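Attaching and effacing protein, pathogenesis factor (Escherichia coli, PDB 4E9L) probably acts as an adhesin of the intimin/invasin family, this chain being a piece built of immunoglobulin-like domains. Local coordinates at residues W354-K357 and V361-S364; F318-K321 and P327-G330; V377-R380 and A386-Q389; T309-T314 and G345-S350. One frame throughout, in Å; residues are numbered along the deposited sequence.

Contact 1: W354-K357 and V361-S364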
loop_
_atom_site.group_PDB
_atom_site.type_symbol
_atom_site.label_atom_id
_atom_site.label_comp_id
_atom_site.label_asym_id
_atom_site.label_seq_id
_atom_site.Cartn_x
_atom_site.Cartn_y
_atom_site.Cartn_z
ATOM N N TRP A 354 -28.872 5.326 23.530
ATOM C CA TRP A 354 -27.717 6.067 24.011
ATOM C C TRP A 354 -27.543 7.328 23.151
ATOM O O TRP A 354 -27.640 7.260 21.919
ATOM C CB TRP A 354 -26.438 5.201 23.922
ATOM C CG TRP A 354 -26.408 4.040 24.876
ATOM C CD1 TRP A 354 -26.757 2.745 24.609
ATOM C CD2 TRP A 354 -25.990 4.070 26.255
ATOM N NE1 TRP A 354 -26.590 1.969 25.735
ATOM C CE2 TRP A 354 -26.107 2.755 26.757
ATOM C CE3 TRP A 354 -25.534 5.091 27.116
ATOM C CZ2 TRP A 354 -25.799 2.431 28.083
ATOM C CZ3 TRP A 354 -25.217 4.770 28.423
ATOM C CH2 TRP A 354 -25.331 3.450 28.894
ATOM N N THR A 355 -27.297 8.477 23.796
ATOM C CA THR A 355 -26.988 9.710 23.081
ATOM C C THR A 355 -25.581 10.148 23.496
ATOM O O THR A 355 -25.310 10.257 24.692
ATOM C CB THR A 355 -28.034 10.806 23.350
ATOM O OG1 THR A 355 -29.315 10.301 23.003
ATOM C CG2 THR A 355 -27.752 12.093 22.556
ATOM N N GLU A 356 -24.701 10.433 22.522
ATOM C CA GLU A 356 -23.359 10.908 22.885
ATOM C C GLU A 356 -23.472 12.414 23.117
ATOM O O GLU A 356 -23.720 13.169 22.173
ATOM C CB GLU A 356 -22.317 10.545 21.804
ATOM C CG GLU A 356 -20.892 10.730 22.298
ATOM C CD GLU A 356 -19.769 10.539 21.299
ATOM O OE1 GLU A 356 -20.022 10.069 20.163
ATOM O OE2 GLU A 356 -18.615 10.831 21.683
ATOM N N LYS A 357 -23.383 12.828 24.389
ATOM C CA LYS A 357 -23.579 14.217 24.834
ATOM C C LYS A 357 -22.267 14.958 25.148
ATOM O O LYS A 357 -22.243 16.195 25.264
ATOM C CB LYS A 357 -24.539 14.250 26.037
ATOM C CG LYS A 357 -25.948 13.751 25.714
ATOM C CD LYS A 357 -26.999 14.531 26.494
ATOM C CE LYS A 357 -28.347 13.842 26.601
ATOM N NZ LYS A 357 -29.098 13.878 25.318
ATOM N N VAL A 361 -18.734 10.425 25.909
ATOM C CA VAL A 361 -19.679 10.333 27.037
ATOM C C VAL A 361 -21.062 10.027 26.497
ATOM O O VAL A 361 -21.606 10.828 25.738
ATOM C CB VAL A 361 -19.680 11.595 27.933
ATOM C CG1 VAL A 361 -20.755 11.482 29.042
ATOM C CG2 VAL A 361 -18.289 11.846 28.528
ATOM N N TYR A 362 -21.615 8.859 26.868
ATOM C CA TYR A 362 -22.914 8.401 26.370
ATOM C C TYR A 362 -23.925 8.361 27.504
ATOM O O TYR A 362 -23.624 7.870 28.601
ATOM C CB TYR A 362 -22.786 7.044 25.642
ATOM C CG TYR A 362 -21.721 7.044 24.544
ATOM C CD1 TYR A 362 -20.367 6.886 24.851
ATOM C CD2 TYR A 362 -22.075 7.161 23.202
ATOM C CE1 TYR A 362 -19.388 6.905 23.847
ATOM C CE2 TYR A 362 -21.110 7.172 22.192
ATOM C CZ TYR A 362 -19.765 7.041 22.520
ATOM O OH TYR A 362 -18.820 7.043 21.509
ATOM N N VAL A 363 -25.124 8.903 27.245
ATOM C CA VAL A 363 -26.177 8.976 28.267
ATOM C C VAL A 363 -27.388 8.144 27.817
ATOM O O VAL A 363 -27.746 8.165 26.636
ATOM C CB VAL A 363 -26.528 10.477 28.584
ATOM C CG1 VAL A 363 -27.713 10.601 29.535
ATOM C CG2 VAL A 363 -25.312 11.222 29.148
ATOM N N SER A 364 -27.982 7.389 28.751
ATOM C CA SER A 364 -29.195 6.591 28.514
ATOM C C SER A 364 -30.103 6.661 29.739
ATOM O O SER A 364 -29.627 6.789 30.866
ATOM C CB SER A 364 -28.843 5.128 28.242
ATOM O OG SER A 364 -30.003 4.329 28.055
#
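Residues 354-357 and 361-364 run antiparallel as the two arms of a beta hairpin, with Thr355 opposite Val363 as a hydrogen-bonded pair and Glu356 opposite Tyr362 as a non-hydrogen-bonded one. Thr355 N donates a hydrogen bond to Val363 O (2.9 Å), Val363 N donates one back to Thr355 O (2.9 Å), and nearer the turn Lys357 N reaches Val361 O at 3.0 Å, on a more bent path. On the face bearing Glu356 and Tyr362, the glutamate methylene CG lies over the phenol ring, 3.9 Å from the Tyr362 ring centroid, in a CH-pi contact. With CG anti to the backbone N (chi1 -167°) and the chain extended beyond it, Glu356 carries its carboxylate along the ring toward the phenol oxygen, the two planes 28° apart. At the other end Ser364 CB sits over one face of the Trp354 indole, 3.5 Å from the centroid of the six-membered ring, while Trp354 CE3 packs on Tyr362 CB (3.7 Å). Glu356 OE2 is held by Gly360 N of the hairpin's own turn and hydrogen-bonds with Thr329 OG1, and OE1 is held by Gly330 N; Tyr362 OH bonds to Val328 O and Leu331 N, and Trp354 NE1 to Asp334 O. Two backbone N-H groups and a hydroxyl round one carboxylate would probably favour its ionised form, and the oxygens of Glu356 and Tyr362 together hold the 328-331 loop.

Contact 2: F318-K321 and P327-G330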
loop_
_atom_site.group_PDB
_atom_site.type_symbol
_atom_site.label_atom_id
_atom_site.label_comp_id
_atom_site.label_asym_id
_atom_site.label_seq_id
_atom_site.Cartn_x
_atom_site.Cartn_y
_atom_site.Cartn_z
ATOM N N PHE A 318 -22.162 6.852 30.689
ATOM C CA PHE A 318 -21.130 5.921 30.281
ATOM C C PHE A 318 -19.983 6.668 29.608
ATOM O O PHE A 318 -20.204 7.332 28.599
ATOM C CB PHE A 318 -21.728 4.811 29.396
ATOM C CG PHE A 318 -20.712 3.871 28.795
ATOM C CD1 PHE A 318 -19.868 3.114 29.608
ATOM C CD2 PHE A 318 -20.560 3.779 27.416
ATOM C CE1 PHE A 318 -18.905 2.269 29.051
ATOM C CE2 PHE A 318 -19.581 2.939 26.858
ATOM C CZ PHE A 318 -18.754 2.200 27.684
ATOM N N THR A 319 -18.765 6.612 30.223
ATOM C CA THR A 319 -17.567 7.298 29.709
ATOM C C THR A 319 -16.682 6.232 29.125
ATOM O O THR A 319 -16.268 5.318 29.830
ATOM C CB THR A 319 -16.867 8.101 30.816
ATOM O OG1 THR A 319 -17.764 9.114 31.249
ATOM C CG2 THR A 319 -15.549 8.748 30.341
ATOM N N MET A 320 -16.421 6.331 27.839
ATOM C CA MET A 320 -15.652 5.312 27.165
ATOM C C MET A 320 -14.271 5.810 26.733
ATOM O O MET A 320 -14.153 6.825 26.042
ATOM C CB MET A 320 -16.480 4.768 25.995
ATOM C CG MET A 320 -15.754 3.798 25.133
ATOM S SD MET A 320 -16.843 2.704 24.206
ATOM C CE MET A 320 -17.770 3.829 23.230
ATOM N N LYS A 321 -13.232 5.092 27.163
ATOM C CA LYS A 321 -11.861 5.414 26.776
ATOM C C LYS A 321 -11.122 4.188 26.199
ATOM O O LYS A 321 -11.497 3.047 26.494
ATOM C CB LYS A 321 -11.094 5.960 27.979
ATOM C CG LYS A 321 -11.502 7.372 28.383
ATOM C CD LYS A 321 -10.619 7.889 29.515
ATOM C CE LYS A 321 -11.143 9.176 30.119
ATOM N NZ LYS A 321 -12.231 8.915 31.082
ATOM N N PRO A 327 -10.703 9.500 24.544
ATOM C CA PRO A 327 -12.164 9.279 24.540
ATOM C C PRO A 327 -12.614 8.541 23.272
ATOM O O PRO A 327 -12.148 8.848 22.172
ATOM C CB PRO A 327 -12.752 10.692 24.633
ATOM C CG PRO A 327 -11.678 11.611 24.185
ATOM C CD PRO A 327 -10.348 10.936 24.432
ATOM N N VAL A 328 -13.454 7.509 23.436
ATOM C CA VAL A 328 -13.953 6.735 22.307
ATOM C C VAL A 328 -15.259 7.384 21.812
ATOM O O VAL A 328 -16.315 7.240 22.431
ATOM C CB VAL A 328 -14.053 5.211 22.563
ATOM C CG1 VAL A 328 -14.630 4.486 21.334
ATOM C CG2 VAL A 328 -12.695 4.634 22.949
ATOM N N THR A 329 -15.152 8.142 20.718
ATOM C CA THR A 329 -16.265 8.915 20.156
ATOM C C THR A 329 -16.907 8.242 18.922
ATOM O O THR A 329 -16.245 7.472 18.237
ATOM C CB THR A 329 -15.782 10.373 19.914
ATOM O OG1 THR A 329 -16.886 11.244 19.730
ATOM C CG2 THR A 329 -14.799 10.507 18.751
ATOM N N GLY A 330 -18.178 8.563 18.667
ATOM C CA GLY A 330 -18.946 8.083 17.520
ATOM C C GLY A 330 -19.244 6.599 17.512
ATOM O O GLY A 330 -19.508 6.023 16.451
#
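Lys321 and Pro327 face each other in a single backbone bridge, their CA atoms 4.5 Å apart, where the chain leaves strand 313-319 and comes back after a short loop. One bond joins the segments: Val328 N points almost straight at Met320 O (2.8 Å, angle at the hydrogen 176°), meeting the oxygen from above the carbonyl plane, and Pro327 CA adds a CA-H...O contact of 3.5 Å to the same Met320 O. Beside this bond the Met320 and Val328 side chains cross obliquely. Met320 CG, set anti to the backbone N (chi1 174°), presses against Val328 CB at 3.4 Å, tighter than usual. The thioether bends at its last torsion (chi3 61°), which brings Met320 CE to 3.7 Å from Val328 CG1. The other methyl, Val328 CG2, turns to the backbone and rests 3.6 Å from Lys321 C. Both apolar side chains are buried; Met320 also packs on Tyr362 and Val381, whereas the CB atoms of Pro327 and Lys321 point away from the partner segment. The arrangement is that of a loop folded back on the end of a sandwich strand, at the end of the immunoglobulin-like domain near Met294, with an apolar pair packed beside one backbone bond.

Contact 3: V377-R380 and A386-Q389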
loop_
_atom_site.group_PDB
_atom_site.type_symbol
_atom_site.label_atom_id
_atom_site.label_comp_id
_atom_site.label_asym_id
_atom_site.label_seq_id
_atom_site.Cartn_x
_atom_site.Cartn_y
_atom_site.Cartn_z
ATOM N N VAL A 377 -25.616 -3.917 36.475
ATOM C CA VAL A 377 -25.769 -3.377 35.127
ATOM C C VAL A 377 -24.423 -3.437 34.379
ATOM O O VAL A 377 -23.471 -2.745 34.762
ATOM C CB VAL A 377 -26.369 -1.931 35.162
ATOM C CG1 VAL A 377 -26.542 -1.367 33.763
ATOM C CG2 VAL A 377 -27.697 -1.888 35.904
ATOM N N MET A 378 -24.360 -4.245 33.313
ATOM C CA MET A 378 -23.130 -4.382 32.546
ATOM C C MET A 378 -23.280 -3.757 31.168
ATOM O O MET A 378 -24.000 -4.300 30.315
ATOM C CB MET A 378 -22.640 -5.850 32.483
ATOM C CG MET A 378 -21.366 -6.056 31.627
ATOM S SD MET A 378 -19.915 -5.022 32.056
ATOM C CE MET A 378 -19.421 -5.787 33.647
ATOM N N PRO A 379 -22.642 -2.584 30.943
ATOM C CA PRO A 379 -22.711 -1.963 29.616
ATOM C C PRO A 379 -21.983 -2.849 28.598
ATOM O O PRO A 379 -21.041 -3.593 28.945
ATOM C CB PRO A 379 -22.000 -0.624 29.805
ATOM C CG PRO A 379 -21.044 -0.861 30.907
ATOM C CD PRO A 379 -21.746 -1.818 31.838
ATOM N N ARG A 380 -22.437 -2.769 27.356
ATOM C CA ARG A 380 -21.904 -3.553 26.253
ATOM C C ARG A 380 -21.575 -2.651 25.080
ATOM O O ARG A 380 -22.364 -1.756 24.734
ATOM C CB ARG A 380 -22.943 -4.619 25.818
ATOM C CG ARG A 380 -23.054 -5.801 26.763
ATOM C CD ARG A 380 -22.001 -6.817 26.379
ATOM N NE ARG A 380 -21.913 -7.918 27.329
ATOM C CZ ARG A 380 -22.431 -9.121 27.125
ATOM N NH1 ARG A 380 -23.089 -9.385 26.001
ATOM N NH2 ARG A 380 -22.301 -10.070 28.045
ATOM N N ALA A 386 -18.135 -3.548 28.694
ATOM C CA ALA A 386 -17.532 -2.240 28.490
ATOM C C ALA A 386 -16.920 -1.590 29.746
ATOM O O ALA A 386 -16.280 -0.541 29.640
ATOM C CB ALA A 386 -18.546 -1.322 27.825
ATOM N N VAL A 387 -17.118 -2.195 30.928
ATOM C CA VAL A 387 -16.495 -1.727 32.179
ATOM C C VAL A 387 -15.866 -2.918 32.895
ATOM O O VAL A 387 -16.245 -4.053 32.609
ATOM C CB VAL A 387 -17.394 -0.887 33.118
ATOM C CG1 VAL A 387 -17.781 0.450 32.470
ATOM C CG2 VAL A 387 -18.621 -1.681 33.575
ATOM N N ALA A 388 -14.913 -2.670 33.803
ATOM C CA ALA A 388 -14.251 -3.762 34.543
ATOM C C ALA A 388 -15.250 -4.498 35.473
ATOM O O ALA A 388 -15.268 -5.737 35.525
ATOM C CB ALA A 388 -13.086 -3.212 35.361
ATOM N N GLN A 389 -16.059 -3.726 36.201
ATOM C CA GLN A 389 -17.042 -4.255 37.156
ATOM C C GLN A 389 -18.398 -3.611 36.893
ATOM O O GLN A 389 -18.449 -2.416 36.604
ATOM C CB GLN A 389 -16.586 -4.007 38.617
ATOM C CG GLN A 389 -15.377 -4.875 39.054
ATOM C CD GLN A 389 -15.623 -6.366 38.909
ATOM O OE1 GLN A 389 -14.761 -7.133 38.466
ATOM N NE2 GLN A 389 -16.814 -6.808 39.252
#
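Among the side chains, Pro379 and Val387 come nearest, the proline ring lying across the valine branch at about a right angle: Val387 CG2 is 3.6 Å from Pro379 CD, and Val387 CG1 lies 3.8 Å from Pro379 CG. Beside them Ala386 CB sits 4.0 Å from Pro379 CG. Next to this apolar patch one backbone bond joins the segments, from Ala386 N to Pro379 O (2.9 Å), with the donor standing above the carbonyl plane. Met378 comes from the other side of its strand. Bent at chi2 and chi3 (54° and 71°), it curls back and slides past Val387 in the opposite direction, so that Met378 SD is 3.9 Å from Val387 CG2 and Met378 CE reaches 3.8 Å from Val387 O. Further out, Phe318 of strand 313-319 packs on Ala386 and Val387, and Leu301 of strand 300-303 on Pro379. Arg380 turns away, its NE bonded to Asn385 OD1 in the connection that joins the two segments. Residues 386-389 form the bend between strands 384-385 and 391-395, packed against the end of strand 373-381, an interior strand of one sheet of an immunoglobulin-like sandwich, paired also with 337-339; its Pro379, with Ala386 and Val387 of the returning chain, packs against the other sheet.

Contact 4: T309-T314 and G345-S350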
loop_
_atom_site.group_PDB
_atom_site.type_symbol
_atom_site.label_atom_id
_atom_site.label_comp_id
_atom_site.label_asym_id
_atom_site.label_seq_id
_atom_site.Cartn_x
_atom_site.Cartn_y
_atom_site.Cartn_z
ATOM N N THR A 309 -36.327 3.639 42.901
ATOM C CA THR A 309 -37.506 2.844 43.242
ATOM C C THR A 309 -37.893 2.023 42.014
ATOM O O THR A 309 -37.615 2.446 40.884
ATOM C CB THR A 309 -38.629 3.798 43.723
ATOM O OG1 THR A 309 -38.192 4.409 44.934
ATOM C CG2 THR A 309 -39.966 3.087 43.984
ATOM N N VAL A 310 -38.509 0.849 42.236
ATOM C CA VAL A 310 -39.057 -0.015 41.187
ATOM C C VAL A 310 -39.901 0.830 40.227
ATOM O O VAL A 310 -40.599 1.760 40.658
ATOM C CB VAL A 310 -39.897 -1.215 41.742
ATOM C CG1 VAL A 310 -38.994 -2.267 42.381
ATOM C CG2 VAL A 310 -40.992 -0.761 42.726
ATOM N N LYS A 311 -39.794 0.534 38.940
ATOM C CA LYS A 311 -40.541 1.183 37.853
ATOM C C LYS A 311 -40.326 2.698 37.657
ATOM O O LYS A 311 -41.116 3.332 36.943
ATOM C CB LYS A 311 -42.043 0.800 37.874
ATOM C CG LYS A 311 -42.317 -0.697 37.628
ATOM C CD LYS A 311 -41.762 -1.204 36.263
ATOM C CE LYS A 311 -42.344 -0.515 35.042
ATOM N NZ LYS A 311 -41.587 -0.846 33.798
ATOM N N THR A 312 -39.286 3.280 38.290
ATOM C CA THR A 312 -38.972 4.696 38.082
ATOM C C THR A 312 -37.749 4.717 37.125
ATOM O O THR A 312 -37.381 3.679 36.588
ATOM C CB THR A 312 -38.709 5.464 39.389
ATOM O OG1 THR A 312 -37.515 4.971 39.983
ATOM C CG2 THR A 312 -39.910 5.454 40.374
ATOM N N THR A 313 -37.145 5.870 36.907
ATOM C CA THR A 313 -36.005 5.972 35.997
ATOM C C THR A 313 -34.792 6.558 36.687
ATOM O O THR A 313 -34.904 7.245 37.709
ATOM C CB THR A 313 -36.336 6.830 34.757
ATOM O OG1 THR A 313 -36.691 8.137 35.190
ATOM C CG2 THR A 313 -37.453 6.235 33.877
ATOM N N THR A 314 -33.627 6.275 36.106
ATOM C CA THR A 314 -32.359 6.845 36.503
ATOM C C THR A 314 -31.545 7.047 35.235
ATOM O O THR A 314 -31.615 6.224 34.318
ATOM C CB THR A 314 -31.650 6.053 37.642
ATOM O OG1 THR A 314 -30.536 6.834 38.067
ATOM C CG2 THR A 314 -31.157 4.657 37.212
ATOM N N GLY A 345 -38.106 -9.617 37.799
ATOM C CA GLY A 345 -39.551 -9.386 37.868
ATOM C C GLY A 345 -40.289 -9.635 36.569
ATOM O O GLY A 345 -39.664 -9.871 35.529
ATOM N N SER A 346 -41.628 -9.545 36.620
ATOM C CA SER A 346 -42.505 -9.686 35.442
ATOM C C SER A 346 -42.111 -8.615 34.412
ATOM O O SER A 346 -42.100 -8.902 33.220
ATOM C CB SER A 346 -43.979 -9.565 35.839
ATOM O OG SER A 346 -44.215 -8.461 36.698
ATOM N N GLU A 347 -41.671 -7.432 34.898
ATOM C CA GLU A 347 -41.115 -6.333 34.106
ATOM C C GLU A 347 -39.632 -6.229 34.407
ATOM O O GLU A 347 -39.237 -5.971 35.546
ATOM C CB GLU A 347 -41.796 -4.990 34.438
ATOM C CG GLU A 347 -43.292 -5.010 34.211
ATOM C CD GLU A 347 -43.942 -3.654 34.379
ATOM O OE1 GLU A 347 -44.559 -3.406 35.440
ATOM O OE2 GLU A 347 -43.867 -2.852 33.421
ATOM N N ARG A 348 -38.819 -6.469 33.388
ATOM C CA ARG A 348 -37.369 -6.450 33.449
ATOM C C ARG A 348 -36.883 -4.988 33.302
ATOM O O ARG A 348 -37.569 -4.217 32.627
ATOM C CB ARG A 348 -36.831 -7.294 32.279
ATOM C CG ARG A 348 -35.425 -7.801 32.514
ATOM C CD ARG A 348 -35.004 -8.952 31.623
ATOM N NE ARG A 348 -33.577 -9.162 31.819
ATOM C CZ ARG A 348 -33.048 -10.192 32.462
ATOM N NH1 ARG A 348 -33.819 -11.191 32.880
ATOM N NH2 ARG A 348 -31.739 -10.258 32.654
ATOM N N PRO A 349 -35.726 -4.574 33.888
ATOM C CA PRO A 349 -35.237 -3.198 33.641
ATOM C C PRO A 349 -34.898 -3.022 32.157
ATOM O O PRO A 349 -34.544 -3.997 31.487
ATOM C CB PRO A 349 -33.956 -3.104 34.483
ATOM C CG PRO A 349 -34.036 -4.243 35.459
ATOM C CD PRO A 349 -34.782 -5.327 34.742
ATOM N N SER A 350 -34.964 -1.785 31.647
ATOM C CA SER A 350 -34.697 -1.541 30.227
ATOM C C SER A 350 -33.981 -0.206 30.081
ATOM O O SER A 350 -34.416 0.765 30.693
ATOM C CB SER A 350 -36.037 -1.465 29.479
ATOM O OG SER A 350 -35.888 -1.187 28.101
#
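Lys311 and Glu347 make the whole of this contact, a single salt bridge between loops that otherwise stay apart; even the closest CA pair, Lys311 and Pro349, is 8.1 Å apart. Its close part is the ion pair: Lys311 NZ bonds to Glu347 OE2 at 3.1 Å, coming in from well above the carboxylate plane (68° out of it). The lysine methylenes follow, with Lys311 CE 3.2 Å from Glu347 OE2 and Lys311 CD 3.7 Å from Glu347 OE1, and the two side chains cross at about a right angle. Two bends, at chi2 (-59°) and chi3 (-61°), fold the lysine round to the acid, while Glu347 extends beyond CG to meet it. Lys311 is the third residue of a type II beta turn, Thr309 to Thr312, in which Thr309 O takes bonds from Thr312 N (3.2 Å) and Thr312 OG1 (2.7 Å), both on the same face of its plane. This turn leads into strand 313-319, and the 345-350 loop runs on into strand 350-358, both strands of one sheet of the immunoglobulin-like domain; Lys311 is bonded through its backbone to Gly369, and Glu347 to Ser370. The remainder is loose: both partners are exposed to solvent, the CB of Arg348 points away from 309-314, and little surface is buried between the loops.

Moving from the N terminus, the chain first meets 309-314, and this segment opens contact 4, which closes only at 345-350. Inside that long loop contact 2 opens and shuts at 318-321 and 327-330, so it is nested in contact 4. Contacts 1 and 3 follow in series, each closing a short return, and no two cross. Contacts 1, 2 and 4 reach the same sheet, where strand 313-319 lies next to 361-367; contact 3 belongs to the facing sheet. Contact 2 touches contact 1 through the 328-330 loop, and its Phe318 reaches contact 3 and links the two sheets, whereas contact 4 lies about 19 Å, centre to centre, from contact 3 and touches it nowhere.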